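Local coordinates for ATP phosphoribosyltransferase regulatory subunit (Thermotoga maritima, PDB 1USY), which is probably required for the first step of histidine biosynthesis and may allow feedback regulation of ATP phosphoribosyltransferase by histidine, at residues Y80-G84 with S85-A89; K144-H147 with E148-L151; K157-A160 with E161-L165; E190-K193 with T194-L197. All blocks are in the same frame, centred on the assembly; numbering follows the deposited sequence.

Contact 1: Y80-G84 with S85-A89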
loop_
_atom_site.group_PDB
_atom_site.type_symbol
_atom_site.label_atom_id
_atom_site.label_comp_id
_atom_site.label_asym_id
_atom_site.label_seq_id
_atom_site.Cartn_x
_atom_site.Cartn_y
_atom_site.Cartn_z
ATOM N N TYR B 80 2.717 1.621 -19.513
ATOM C CA TYR B 80 2.254 2.583 -18.511
ATOM C C TYR B 80 3.390 3.471 -18.123
ATOM O O TYR B 80 4.537 3.090 -18.274
ATOM C CB TYR B 80 1.733 1.872 -17.260
ATOM C CG TYR B 80 0.528 0.984 -17.518
ATOM C CD1 TYR B 80 0.628 -0.184 -18.278
ATOM C CD2 TYR B 80 -0.713 1.310 -16.985
ATOM C CE1 TYR B 80 -0.492 -0.985 -18.496
ATOM C CE2 TYR B 80 -1.815 0.521 -17.205
ATOM C CZ TYR B 80 -1.708 -0.624 -17.959
ATOM O OH TYR B 80 -2.849 -1.378 -18.149
ATOM N N ARG B 81 3.095 4.669 -17.640
ATOM C CA ARG B 81 4.170 5.564 -17.178
ATOM C C ARG B 81 3.610 6.630 -16.273
ATOM O O ARG B 81 2.416 6.660 -16.000
ATOM C CB ARG B 81 4.991 6.161 -18.344
ATOM C CG ARG B 81 4.397 7.401 -18.917
ATOM C CD ARG B 81 4.877 7.794 -20.289
ATOM N NE ARG B 81 4.155 8.997 -20.710
ATOM C CZ ARG B 81 3.038 8.998 -21.442
ATOM N NH1 ARG B 81 2.511 7.861 -21.870
ATOM N NH2 ARG B 81 2.455 10.146 -21.761
ATOM N N TYR B 82 4.476 7.488 -15.768
ATOM C CA TYR B 82 4.006 8.509 -14.836
ATOM C C TYR B 82 4.125 9.879 -15.453
ATOM O O TYR B 82 5.111 10.180 -16.099
ATOM C CB TYR B 82 4.765 8.419 -13.514
ATOM C CG TYR B 82 4.171 7.387 -12.585
ATOM C CD1 TYR B 82 4.793 6.143 -12.405
ATOM C CD2 TYR B 82 2.990 7.645 -11.876
ATOM C CE1 TYR B 82 4.266 5.176 -11.505
ATOM C CE2 TYR B 82 2.450 6.684 -10.987
ATOM C CZ TYR B 82 3.089 5.456 -10.827
ATOM O OH TYR B 82 2.563 4.509 -9.979
ATOM N N SER B 83 3.091 10.690 -15.306
ATOM C CA SER B 83 3.154 12.060 -15.790
ATOM C C SER B 83 3.001 12.873 -14.539
ATOM O O SER B 83 1.880 13.093 -14.057
ATOM C CB SER B 83 2.033 12.343 -16.788
ATOM O OG SER B 83 1.585 13.678 -16.682
ATOM N N GLY B 84 4.148 13.279 -13.994
ATOM C CA GLY B 84 4.220 13.790 -12.635
ATOM C C GLY B 84 3.841 12.675 -11.675
ATOM O O GLY B 84 4.633 11.765 -11.393
ATOM N N SER B 85 2.607 12.718 -11.201
ATOM C CA SER B 85 2.188 11.782 -10.184
ATOM C C SER B 85 0.895 11.011 -10.545
ATOM O O SER B 85 0.250 10.411 -9.687
ATOM C CB SER B 85 2.085 12.515 -8.843
ATOM O OG SER B 85 0.739 12.706 -8.461
ATOM N N ASP B 86 0.517 11.044 -11.819
ATOM C CA ASP B 86 -0.587 10.235 -12.301
ATOM C C ASP B 86 -0.055 9.133 -13.219
ATOM O O ASP B 86 0.831 9.358 -14.052
ATOM C CB ASP B 86 -1.639 11.082 -13.044
ATOM C CG ASP B 86 -1.920 12.416 -12.372
ATOM O OD1 ASP B 86 -2.534 12.437 -11.278
ATOM O OD2 ASP B 86 -1.574 13.499 -12.887
ATOM N N LEU B 87 -0.594 7.931 -13.051
ATOM C CA LEU B 87 -0.274 6.834 -13.955
ATOM C C LEU B 87 -1.057 7.005 -15.260
ATOM O O LEU B 87 -2.274 7.117 -15.251
ATOM C CB LEU B 87 -0.596 5.501 -13.285
ATOM C CG LEU B 87 0.230 4.255 -13.545
ATOM C CD1 LEU B 87 -0.479 3.086 -12.840
ATOM C CD2 LEU B 87 0.227 3.964 -14.977
ATOM N N VAL B 88 -0.349 7.065 -16.366
ATOM C CA VAL B 88 -0.973 7.108 -17.668
ATOM C C VAL B 88 -0.435 5.925 -18.445
ATOM O O VAL B 88 0.599 5.370 -18.101
ATOM C CB VAL B 88 -0.688 8.455 -18.489
ATOM C CG1 VAL B 88 -0.848 9.685 -17.646
ATOM C CG2 VAL B 88 0.693 8.454 -19.149
ATOM N N ALA B 89 -1.127 5.597 -19.525
ATOM C CA ALA B 89 -0.833 4.440 -20.333
ATOM C C ALA B 89 -0.978 4.805 -21.809
ATOM O O ALA B 89 -1.832 5.581 -22.185
ATOM C CB ALA B 89 -1.783 3.306 -19.949
#
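A two-residue beta hairpin joins strands 71-83 and 86-98, with Gly84 and Ser85 forming the turn beyond the hydrogen-bonded pair Ser83-Asp86. The positive phi of Gly84, 64°, suits a glycine and helps give the turn a shape close to type II'. Ser83 N donates to Asp86 O at 2.9 Å, whereas the return bond from Asp86 N to Ser83 O is weak. Further along, Arg81 and Val88 pair through both backbone bonds, Arg81 N to Val88 O (2.6 Å) and Val88 N to Arg81 O (2.8 Å).

Side chains alternate between the faces. On one, Val88 CG2 sits over the centre of the Arg81 guanidinium, 3.3 Å from CZ. Arg81 CG stands between its own backbone N and carbonyl carbon (chi1 86°), and the chain then runs extended to NE, laying its flat end across the valine. On the other face, Ala89 CB makes a CH-pi contact over the Tyr80 ring, 4.0 Å from its centroid, while Leu87 CD2 comes in at the edge of that ring, 3.5 Å from Tyr80 CD2. Leu87 CG lies over a face of the Tyr82 ring. The hydroxyls of both tyrosines bond to the second subunit, Tyr80 OH to Ala28 N and Tyr82 OH to Asp42 OD1. This is a tight antiparallel hairpin with its aromatic face turned to a subunit interface.

Contact 2: K144-H147 with E148-L151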
loop_
_atom_site.group_PDB
_atom_site.type_symbol
_atom_site.label_atom_id
_atom_site.label_comp_id
_atom_site.label_asym_id
_atom_site.label_seq_id
_atom_site.Cartn_x
_atom_site.Cartn_y
_atom_site.Cartn_z
ATOM N N LYS B 144 37.967 14.600 -19.823
ATOM C CA LYS B 144 37.148 13.576 -19.134
ATOM C C LYS B 144 35.823 14.058 -18.526
ATOM O O LYS B 144 34.759 13.641 -18.969
ATOM C CB LYS B 144 37.970 12.833 -18.062
ATOM C CG LYS B 144 38.800 11.660 -18.575
ATOM C CD LYS B 144 38.056 10.334 -18.453
ATOM C CE LYS B 144 38.304 9.425 -19.662
ATOM N NZ LYS B 144 39.572 8.649 -19.535
ATOM N N ASP B 145 35.888 14.910 -17.500
ATOM C CA ASP B 145 34.665 15.411 -16.857
ATOM C C ASP B 145 34.246 16.765 -17.460
ATOM O O ASP B 145 34.019 17.773 -16.775
ATOM C CB ASP B 145 34.775 15.425 -15.325
ATOM C CG ASP B 145 36.167 15.694 -14.856
ATOM O OD1 ASP B 145 36.683 14.911 -14.020
ATOM O OD2 ASP B 145 36.833 16.670 -15.279
ATOM N N LEU B 146 34.200 16.737 -18.782
ATOM C CA LEU B 146 33.544 17.713 -19.612
ATOM C C LEU B 146 32.653 16.907 -20.565
ATOM O O LEU B 146 31.969 17.475 -21.406
ATOM C CB LEU B 146 34.585 18.508 -20.392
ATOM C CG LEU B 146 34.558 20.030 -20.489
ATOM C CD1 LEU B 146 35.464 20.458 -21.625
ATOM C CD2 LEU B 146 33.137 20.528 -20.738
ATOM N N HIS B 147 32.649 15.579 -20.399
ATOM C CA HIS B 147 31.866 14.666 -21.235
ATOM C C HIS B 147 30.386 14.742 -20.963
ATOM O O HIS B 147 29.644 15.233 -21.803
ATOM C CB HIS B 147 32.332 13.208 -21.123
ATOM C CG HIS B 147 33.682 12.954 -21.712
ATOM N ND1 HIS B 147 34.241 11.696 -21.765
ATOM C CD2 HIS B 147 34.607 13.800 -22.234
ATOM C CE1 HIS B 147 35.447 11.777 -22.300
ATOM N NE2 HIS B 147 35.692 13.042 -22.597
ATOM N N GLU B 148 29.963 14.223 -19.810
ATOM C CA GLU B 148 28.540 14.119 -19.466
ATOM C C GLU B 148 28.074 15.508 -19.139
ATOM O O GLU B 148 27.839 15.835 -17.969
ATOM C CB GLU B 148 28.321 13.190 -18.262
ATOM C CG GLU B 148 27.439 11.967 -18.528
ATOM C CD GLU B 148 27.307 11.047 -17.308
ATOM O OE1 GLU B 148 27.964 11.304 -16.272
ATOM O OE2 GLU B 148 26.540 10.052 -17.378
ATOM N N LYS B 149 27.995 16.315 -20.196
ATOM C CA LYS B 149 27.677 17.739 -20.198
ATOM C C LYS B 149 27.727 18.212 -21.634
ATOM O O LYS B 149 26.716 18.710 -22.156
ATOM C CB LYS B 149 28.639 18.583 -19.411
ATOM C CG LYS B 149 28.293 20.051 -19.514
ATOM C CD LYS B 149 29.522 20.915 -19.513
ATOM C CE LYS B 149 29.253 22.239 -20.228
ATOM N NZ LYS B 149 28.471 23.202 -19.394
ATOM N N VAL B 150 28.880 18.050 -22.297
ATOM C CA VAL B 150 28.802 18.156 -23.750
ATOM C C VAL B 150 27.844 17.111 -24.332
ATOM O O VAL B 150 27.299 17.331 -25.399
ATOM C CB VAL B 150 30.146 18.252 -24.543
ATOM C CG1 VAL B 150 31.227 19.018 -23.764
ATOM C CG2 VAL B 150 30.592 16.902 -25.067
ATOM N N LEU B 151 27.546 16.032 -23.616
ATOM C CA LEU B 151 26.456 15.196 -24.122
ATOM C C LEU B 151 25.096 15.909 -23.952
ATOM O O LEU B 151 24.295 15.957 -24.904
ATOM C CB LEU B 151 26.480 13.769 -23.567
ATOM C CG LEU B 151 27.668 12.905 -24.025
ATOM C CD1 LEU B 151 27.965 11.806 -23.004
ATOM C CD2 LEU B 151 27.496 12.323 -25.449
#
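Glu148 follows His147 in the first turn of helix 147-156, where it is the centre of an inverse gamma turn that brings Lys149 N to His147 O. That bond is bent, with an N-H...O angle of 132°, and the donor is tilted out of the carbonyl plane. Lys149 comes next. Its CG stands anti to the backbone N (chi1 177°), and CD comes within 3.8 Å of Leu146 CD2, the two chains crossing at a slant; the lysine side chain comes to about 6 Å from a bound histidine. Val150 then returns to the N-cap residue, its N donating to Leu146 O at 3.3 Å. The two side chains cross at about a right angle, with Val150 CG1 3.9 Å from Leu146 CD2. Leu165 of helix 159-168 packs on the same leucine, lysine and valine. Leu151 closes the turn through a 2.9 Å bond from its N to His147 O, which gives this carbonyl a second donor beside Lys149 N. The imidazole of His147 points back along the chain: NE2 is hydrogen-bonded to Ile142 O, and Lys144 O lies over one ring face.

Leucine has no polar side-chain atom to offer as a cap, so the bonds found at this helix start, to Leu146 O and His147 O, are to backbone carbonyls, while Leu146, the aliphatic part of Lys149 and Val150 add apolar packing toward the next helix.

Contact 3: K157-A160 with E161-L165. With HIS (histidine), chain N.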
loop_
_atom_site.group_PDB
_atom_site.type_symbol
_atom_site.label_atom_id
_atom_site.label_comp_id
_atom_site.label_asym_id
_atom_site.label_seq_id
_atom_site.Cartn_x
_atom_site.Cartn_y
_atom_site.Cartn_z
ATOM N N LYS B 157 20.955 20.366 -28.414
ATOM C CA LYS B 157 21.404 21.147 -29.564
ATOM C C LYS B 157 21.803 22.571 -29.153
ATOM O O LYS B 157 21.722 23.513 -29.964
ATOM C CB LYS B 157 20.348 21.211 -30.674
ATOM C CG LYS B 157 19.684 19.917 -31.001
ATOM C CD LYS B 157 18.936 19.978 -32.339
ATOM C CE LYS B 157 18.937 18.592 -33.012
ATOM N NZ LYS B 157 17.974 18.379 -34.133
ATOM N N ASN B 158 22.204 22.716 -27.893
ATOM C CA ASN B 158 22.782 23.941 -27.378
ATOM C C ASN B 158 24.102 24.328 -28.068
ATOM O O ASN B 158 25.190 24.325 -27.495
ATOM C CB ASN B 158 22.955 23.845 -25.876
ATOM C CG ASN B 158 22.908 25.197 -25.205
ATOM O OD1 ASN B 158 22.453 25.323 -24.071
ATOM N ND2 ASN B 158 23.377 26.218 -25.896
ATOM N N LEU B 159 23.968 24.721 -29.309
ATOM C CA LEU B 159 25.084 25.138 -30.111
ATOM C C LEU B 159 25.787 26.362 -29.545
ATOM O O LEU B 159 27.016 26.527 -29.711
ATOM C CB LEU B 159 24.613 25.414 -31.526
ATOM C CG LEU B 159 25.758 25.849 -32.412
ATOM C CD1 LEU B 159 26.842 24.732 -32.462
ATOM C CD2 LEU B 159 25.232 26.202 -33.791
ATOM N N ALA B 160 25.024 27.221 -28.875
ATOM C CA ALA B 160 25.592 28.463 -28.318
ATOM C C ALA B 160 26.498 28.238 -27.087
ATOM O O ALA B 160 27.497 28.955 -26.920
ATOM C CB ALA B 160 24.488 29.461 -27.987
ATOM N N GLU B 161 26.141 27.269 -26.237
ATOM C CA GLU B 161 26.946 26.922 -25.069
ATOM C C GLU B 161 28.186 26.137 -25.493
ATOM O O GLU B 161 29.236 26.206 -24.850
ATOM C CB GLU B 161 26.147 26.104 -24.075
ATOM C CG GLU B 161 26.946 25.762 -22.833
ATOM C CD GLU B 161 26.332 26.327 -21.586
ATOM O OE1 GLU B 161 25.292 25.775 -21.130
ATOM O OE2 GLU B 161 26.886 27.330 -21.071
ATOM N N ILE B 162 28.058 25.385 -26.576
ATOM C CA ILE B 162 29.219 24.719 -27.141
ATOM C C ILE B 162 30.233 25.737 -27.683
ATOM O O ILE B 162 31.413 25.643 -27.377
ATOM C CB ILE B 162 28.797 23.682 -28.205
ATOM C CG1 ILE B 162 28.415 22.375 -27.516
ATOM C CG2 ILE B 162 29.918 23.427 -29.202
ATOM C CD1 ILE B 162 27.277 21.659 -28.177
ATOM N N GLU B 163 29.781 26.708 -28.472
ATOM C CA GLU B 163 30.692 27.727 -28.986
ATOM C C GLU B 163 31.371 28.499 -27.843
ATOM O O GLU B 163 32.552 28.826 -27.933
ATOM C CB GLU B 163 29.992 28.689 -29.947
ATOM C CG GLU B 163 29.077 28.003 -30.933
ATOM C CD GLU B 163 29.360 28.367 -32.372
ATOM O OE1 GLU B 163 28.604 29.216 -32.921
ATOM O OE2 GLU B 163 30.324 27.789 -32.956
ATOM N N PHE B 164 30.618 28.756 -26.781
ATOM C CA PHE B 164 31.117 29.381 -25.560
ATOM C C PHE B 164 32.048 28.442 -24.775
ATOM O O PHE B 164 33.051 28.877 -24.243
ATOM C CB PHE B 164 29.940 29.852 -24.679
ATOM C CG PHE B 164 30.343 30.310 -23.293
ATOM C CD1 PHE B 164 30.970 31.545 -23.099
ATOM C CD2 PHE B 164 30.081 29.514 -22.180
ATOM C CE1 PHE B 164 31.344 31.969 -21.828
ATOM C CE2 PHE B 164 30.449 29.930 -20.895
ATOM C CZ PHE B 164 31.077 31.159 -20.718
ATOM N N LEU B 165 31.717 27.164 -24.690
ATOM C CA LEU B 165 32.624 26.202 -24.079
ATOM C C LEU B 165 33.943 26.118 -24.850
ATOM O O LEU B 165 34.998 25.942 -24.243
ATOM C CB LEU B 165 31.990 24.820 -24.015
ATOM C CG LEU B 165 31.839 24.198 -22.628
ATOM C CD1 LEU B 165 31.719 22.695 -22.791
ATOM C CD2 LEU B 165 32.993 24.543 -21.693
HETATM C C HIS N . 23.089 24.317 -19.205
HETATM O O HIS N . 22.622 24.419 -18.046
HETATM C CB HIS N . 24.057 26.533 -18.829
HETATM C CG HIS N . 22.636 26.861 -18.551
HETATM N ND1 HIS N . 22.103 28.100 -18.833
HETATM C CD2 HIS N . 21.653 26.101 -18.033
HETATM C CE1 HIS N . 20.831 28.070 -18.490
HETATM N NE2 HIS N . 20.546 26.878 -18.011
HETATM O OXT HIS N . 22.804 23.300 -19.819
#
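The chain passes from a Schellman motif at Lys157 through an inverse gamma turn centred on Asn158 into helix 159-168, where Ile162 N bonds to Asn158 O (3.2 Å) and Phe164 N to Ala160 O (3.1 Å). Asn158 and Glu161 meet obliquely, the amide carbon CG of Asn158 lying 3.5 Å from Glu161 CB. With Asn158 in the N-cap position, this is the tight corner between two successive helices, and Leu153 of helix 147-156 packs on Asn158, Glu161 and Ile162. With a glycine in its place, the main-chain bond to Ile162 could persist, but Glu161 CB would probably lose its neighbour and a gap would open toward Leu153. The carboxylate of Glu161 is carried outward by CG anti to the backbone N (chi1 -178°) and a bend at chi2. It lies beside a bound histidine, though the modelled approach is too close to define the interaction, and OE2 forms a salt bridge with a basic side chain of another protein in the assembly. Leu159 and Lys157 belong to the pocket of a different histidine molecule; the NZ of Lys157 is paired with Asp224.

Contact 4: E190-K193 with T194-L197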
loop_
_atom_site.group_PDB
_atom_site.type_symbol
_atom_site.label_atom_id
_atom_site.label_comp_id
_atom_site.label_asym_id
_atom_site.label_seq_id
_atom_site.Cartn_x
_atom_site.Cartn_y
_atom_site.Cartn_z
ATOM N N GLU B 190 22.168 11.959 -48.187
ATOM C CA GLU B 190 23.134 12.210 -49.231
ATOM C C GLU B 190 24.382 12.815 -48.605
ATOM O O GLU B 190 25.486 12.570 -49.082
ATOM C CB GLU B 190 22.504 13.085 -50.325
ATOM C CG GLU B 190 21.365 12.378 -51.114
ATOM C CD GLU B 190 20.020 12.228 -50.357
ATOM O OE1 GLU B 190 19.069 11.594 -50.904
ATOM O OE2 GLU B 190 19.887 12.726 -49.209
ATOM N N HIS B 191 24.202 13.529 -47.489
ATOM C CA HIS B 191 25.313 14.222 -46.815
ATOM C C HIS B 191 26.185 13.266 -46.033
ATOM O O HIS B 191 27.228 13.669 -45.524
ATOM C CB HIS B 191 24.827 15.302 -45.840
ATOM C CG HIS B 191 24.142 16.468 -46.490
ATOM N ND1 HIS B 191 22.766 16.543 -46.621
ATOM C CD2 HIS B 191 24.637 17.625 -47.001
ATOM C CE1 HIS B 191 22.451 17.689 -47.205
ATOM N NE2 HIS B 191 23.565 18.365 -47.439
ATOM N N LEU B 192 25.752 12.012 -45.904
ATOM C CA LEU B 192 26.498 11.034 -45.088
ATOM C C LEU B 192 27.973 10.838 -45.500
ATOM O O LEU B 192 28.786 10.447 -44.678
ATOM C CB LEU B 192 25.798 9.680 -45.040
ATOM C CG LEU B 192 24.579 9.509 -44.151
ATOM C CD1 LEU B 192 23.775 8.309 -44.659
ATOM C CD2 LEU B 192 24.992 9.310 -42.685
ATOM N N LYS B 193 28.309 11.111 -46.756
ATOM C CA LYS B 193 29.707 11.041 -47.219
ATOM C C LYS B 193 30.550 12.282 -46.812
ATOM O O LYS B 193 31.746 12.171 -46.548
ATOM C CB LYS B 193 29.755 10.842 -48.726
ATOM C CG LYS B 193 29.374 9.466 -49.171
ATOM C CD LYS B 193 30.061 9.141 -50.500
ATOM C CE LYS B 193 31.113 8.018 -50.356
ATOM N NZ LYS B 193 31.153 7.092 -51.540
ATOM N N THR B 194 29.922 13.451 -46.793
ATOM C CA THR B 194 30.488 14.668 -46.210
ATOM C C THR B 194 30.908 14.473 -44.734
ATOM O O THR B 194 31.806 15.163 -44.237
ATOM C CB THR B 194 29.414 15.818 -46.272
ATOM O OG1 THR B 194 28.815 15.860 -47.574
ATOM C CG2 THR B 194 30.035 17.226 -46.090
ATOM N N MET B 195 30.243 13.554 -44.034
ATOM C CA MET B 195 30.369 13.471 -42.577
ATOM C C MET B 195 31.607 12.676 -42.155
ATOM O O MET B 195 31.913 11.639 -42.741
ATOM C CB MET B 195 29.106 12.882 -41.957
ATOM C CG MET B 195 27.826 13.695 -42.204
ATOM S SD MET B 195 26.473 13.322 -41.078
ATOM C CE MET B 195 25.150 13.084 -42.206
ATOM N N ASP B 196 32.322 13.210 -41.160
ATOM C CA ASP B 196 33.435 12.551 -40.491
ATOM C C ASP B 196 32.828 11.592 -39.486
ATOM O O ASP B 196 32.303 12.031 -38.450
ATOM C CB ASP B 196 34.304 13.601 -39.782
ATOM C CG ASP B 196 35.283 13.000 -38.747
ATOM O OD1 ASP B 196 35.655 13.735 -37.796
ATOM O OD2 ASP B 196 35.751 11.830 -38.801
ATOM N N LEU B 197 32.886 10.292 -39.796
ATOM C CA LEU B 197 32.182 9.274 -39.018
ATOM C C LEU B 197 32.902 7.938 -39.025
ATOM O O LEU B 197 33.382 7.508 -40.068
ATOM C CB LEU B 197 30.777 9.066 -39.586
ATOM C CG LEU B 197 29.656 10.052 -39.235
ATOM C CD1 LEU B 197 28.378 9.573 -39.887
ATOM C CD2 LEU B 197 29.449 10.221 -37.736
#
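Met195 folds its thioether end back over Leu192, with the methyl carbon CE 3.8 Å from Leu192 CD2 and equally 3.8 Å from Leu192 CA. A bend at chi3 (-130°) turns CE inward, so that the methyl rather than the sulfur meets the leucine, and the two side chains cross at a slant. Closer to the backbone, Met195 CG passes 3.4 Å from His191 O. The other methyl contact is looser: Leu197 CD1 approaches Leu192 CD2 at 4.4 Å, coming in from the extended chain after the turn.

Met195 N makes two weak bonds, to His191 O at 3.4 Å and to Leu192 O at 3.5 Å. NH1 of Arg202, on helix 199-215, donates to both Leu192 O and Met195 O. Leu205 and Leu206 of that helix pack on Leu192, and Ile223 of strand 220-223 touches both Leu192 and Met195. An alanine in place of Met195 would remove the thioether and is likely to leave Leu192 without its cover on this side, opening a gap toward Ile223 and Leu225. The imidazole of His191 is held by a bond from ND1 to Ser188 O, and Asp196 forms a salt bridge with Arg175.

From residue 195 on, the backbone leaves helical angles for extended ones. A short helical turn unwinding into an extended segment, with its apolar side chains folded inward, makes the connection here between helices 174-185 and 199-215.

In the fold
Contacts 2 and 3 are neighbours on successive helices, with centres 13 Å apart, and they touch through Leu165: its CD1 lies 3.3 Å from Leu146 CD2 and 3.8 Å from Val150 CG1. One bound histidine lies beside Glu161 of contact 3 and about 6 Å from the side chain of Lys149 in contact 2; a second histidine is about 4 Å from the side chain of Leu159. Contact 4 stands farther along this helical region, its nearest atoms about 12 Å from contact 3. Contact 1 is remote, at the tip of a hairpin of the large sheet, its centre 33 Å from that of contact 3 and on the opposite side of the chain's centre from contact 4.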